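Local coordinates for carboxymuconolactone decarboxylase-like domain-containing protein (Thermotoga maritima, PDB 1P8C) that is of unknown function but belongs to the carboxymuconolactone decarboxylase family and may act as a peroxiredoxin-like oxidoreductase, at residues E30-R33 with E34-K38. Sequence-based numbering, arbitrary orientation.
Sequences EARR and ELNEK
Arg-32 and Asn-36, one turn apart on the alpha helix 25-41, extend alongside each other from the same flank of the helix, a worked example of how i, i+4 spacing lines up neighbours on one helical face. The touch between their side chains is slight: CG of Arg-32 lies 3.9 Å from ND2 of Asn-36, and the guanidinium and amide planes are turned 59° apart. With CG anti to the backbone N (chi1 -164°) and the chain extended as far as NE, Arg-32 reaches beyond the amide to pack against Asp-83 and Tyr-87 of helix 82-94. Asn-36 is held instead from outside the helix, its OD1 accepting a hydrogen bond from NE of Arg-122 of the second subunit, on which Leu-35 also packs. This face of the helix therefore contributes to the subunit interface.

A second pair, Arg-33 and Glu-34, sits at the surface. Glu-34 bends at chi2 (-73°) and brings OE2 alongside the arginine, 3.8 Å from NE, a long salt bridge in which the two flat groups stand obliquely to each other. Were Glu-34 replaced by an alanine, the Arg-33 guanidinium would probably lose this neighbouring negative charge and become a little freer to turn.

Beneath the side chains run the backbone hydrogen bonds of the alpha helix, each from the N-H of residue i+4 to the C=O of residue i. Leu-35 N bonds to Ala-31 O at 2.9 Å, while the bond from Glu-37 N to Arg-33 O, at 3.2 Å, is longer. Asn-36 N donates to Arg-32 O at 2.8 Å.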
ATOM      1  N   GLU C  30      12.096  23.567   6.807  1.00 64.26           N
ATOM      2  CA  GLU C  30      12.239  24.626   5.814  1.00 65.89           C
ATOM      3  C   GLU C  30      11.670  24.232   4.464  1.00 64.18           C
ATOM      4  O   GLU C  30      10.965  25.016   3.823  1.00 61.73           O
ATOM      5  CB  GLU C  30      13.709  25.007   5.635  1.00137.40           C
ATOM      6  CG  GLU C  30      14.531  23.952   4.917  1.00141.23           C
ATOM      7  CD  GLU C  30      15.784  24.523   4.290  1.00144.60           C
ATOM      8  OE1 GLU C  30      15.659  25.454   3.462  1.00144.99           O
ATOM      9  OE2 GLU C  30      16.889  24.042   4.620  1.00144.49           O
ATOM     10  N   ALA C  31      11.988  23.013   4.034  1.00 61.34           N
ATOM     11  CA  ALA C  31      11.533  22.504   2.753  1.00 60.57           C
ATOM     12  C   ALA C  31      10.021  22.279   2.736  1.00 60.24           C
ATOM     13  O   ALA C  31       9.391  22.447   1.700  1.00 58.80           O
ATOM     14  CB  ALA C  31      12.278  21.221   2.418  1.00 56.86           C
ATOM     15  N   ARG C  32       9.440  21.905   3.876  1.00 69.97           N
ATOM     16  CA  ARG C  32       7.995  21.691   3.954  1.00 71.54           C
ATOM     17  C   ARG C  32       7.310  23.056   3.717  1.00 72.59           C
ATOM     18  O   ARG C  32       6.522  23.201   2.771  1.00 72.29           O
ATOM     19  CB  ARG C  32       7.595  21.108   5.330  1.00 70.64           C
ATOM     20  CG  ARG C  32       6.179  20.489   5.373  1.00 69.99           C
ATOM     21  CD  ARG C  32       5.781  19.931   6.747  1.00 69.62           C
ATOM     22  NE  ARG C  32       4.609  19.037   6.689  1.00 71.46           N
ATOM     23  CZ  ARG C  32       4.625  17.751   6.289  1.00 71.24           C
ATOM     24  NH1 ARG C  32       5.756  17.167   5.903  1.00 69.77           N
ATOM     25  NH2 ARG C  32       3.501  17.037   6.260  1.00 68.59           N
ATOM     26  N   ARG C  33       7.631  24.050   4.557  1.00 51.62           N
ATOM     27  CA  ARG C  33       7.061  25.396   4.425  1.00 53.89           C
ATOM     28  C   ARG C  33       7.248  25.876   2.986  1.00 50.79           C
ATOM     29  O   ARG C  33       6.349  26.484   2.405  1.00 49.28           O
ATOM     30  CB  ARG C  33       7.742  26.396   5.369  1.00122.43           C
ATOM     31  CG  ARG C  33       9.074  26.920   4.845  1.00129.46           C
ATOM     32  CD  ARG C  33       9.630  28.066   5.668  1.00133.26           C
ATOM     33  NE  ARG C  33      10.943  28.481   5.182  1.00138.24           N
ATOM     34  CZ  ARG C  33      11.667  29.462   5.711  1.00140.56           C
ATOM     35  NH1 ARG C  33      11.213  30.145   6.754  1.00142.66           N
ATOM     36  NH2 ARG C  33      12.852  29.759   5.195  1.00142.29           N
ATOM     37  N   GLU C  34       8.417  25.582   2.424  1.00 68.99           N
ATOM     38  CA  GLU C  34       8.751  25.956   1.052  1.00 69.05           C
ATOM     39  C   GLU C  34       7.759  25.367   0.050  1.00 66.33           C
ATOM     40  O   GLU C  34       6.844  26.038  -0.429  1.00 66.48           O
ATOM     41  CB  GLU C  34      10.155  25.451   0.678  1.00111.87           C
ATOM     42  CG  GLU C  34      11.341  26.175   1.303  1.00117.04           C
ATOM     43  CD  GLU C  34      11.584  27.544   0.706  1.00119.93           C
ATOM     44  OE1 GLU C  34      11.474  27.682  -0.531  1.00121.81           O
ATOM     45  OE2 GLU C  34      11.900  28.478   1.474  1.00121.53           O
ATOM     46  N   LEU C  35       7.968  24.096  -0.261  1.00 57.83           N
ATOM     47  CA  LEU C  35       7.153  23.385  -1.224  1.00 55.26           C
ATOM     48  C   LEU C  35       5.654  23.461  -0.949  1.00 53.47           C
ATOM     49  O   LEU C  35       4.871  23.560  -1.882  1.00 53.44           O
ATOM     50  CB  LEU C  35       7.632  21.932  -1.315  1.00 57.70           C
ATOM     51  CG  LEU C  35       9.137  21.822  -1.619  1.00 57.88           C
ATOM     52  CD1 LEU C  35       9.591  20.369  -1.532  1.00 58.25           C
ATOM     53  CD2 LEU C  35       9.422  22.406  -3.000  1.00 57.17           C
ATOM     54  N   ASN C  36       5.243  23.421   0.313  1.00 50.92           N
ATOM     55  CA  ASN C  36       3.814  23.519   0.599  1.00 51.01           C
ATOM     56  C   ASN C  36       3.270  24.828   0.047  1.00 50.48           C
ATOM     57  O   ASN C  36       2.204  24.857  -0.585  1.00 47.65           O
ATOM     58  CB  ASN C  36       3.556  23.437   2.101  1.00 59.61           C
ATOM     59  CG  ASN C  36       3.384  22.020   2.564  1.00 60.48           C
ATOM     60  OD1 ASN C  36       3.706  21.081   1.829  1.00 59.66           O
ATOM     61  ND2 ASN C  36       2.875  21.843   3.777  1.00 61.07           N
ATOM     62  N   GLU C  37       4.018  25.903   0.282  1.00 57.47           N
ATOM     63  CA  GLU C  37       3.639  27.224  -0.200  1.00 60.99           C
ATOM     64  C   GLU C  37       3.537  27.149  -1.729  1.00 60.58           C
ATOM     65  O   GLU C  37       2.514  27.535  -2.318  1.00 58.61           O
ATOM     66  CB  GLU C  37       4.696  28.252   0.205  1.00116.21           C
ATOM     67  CG  GLU C  37       4.200  29.687   0.193  1.00122.87           C
ATOM     68  CD  GLU C  37       5.318  30.692   0.392  1.00126.06           C
ATOM     69  OE1 GLU C  37       6.162  30.479   1.289  1.00127.32           O
ATOM     70  OE2 GLU C  37       5.343  31.699  -0.345  1.00125.78           O
ATOM     71  N   LYS C  38       4.592  26.632  -2.362  1.00 68.15           N
ATOM     72  CA  LYS C  38       4.615  26.497  -3.816  1.00 70.16           C
ATOM     73  C   LYS C  38       3.383  25.727  -4.253  1.00 69.39           C
ATOM     74  O   LYS C  38       2.588  26.205  -5.052  1.00 69.62           O
ATOM     75  CB  LYS C  38       5.863  25.740  -4.279  1.00 97.21           C
ATOM     76  CG  LYS C  38       7.180  26.381  -3.902  1.00100.89           C
ATOM     77  CD  LYS C  38       8.341  25.528  -4.388  1.00103.99           C
ATOM     78  CE  LYS C  38       9.666  26.000  -3.803  1.00106.58           C
ATOM     79  NZ  LYS C  38      10.782  25.049  -4.092  1.00109.32           N
TER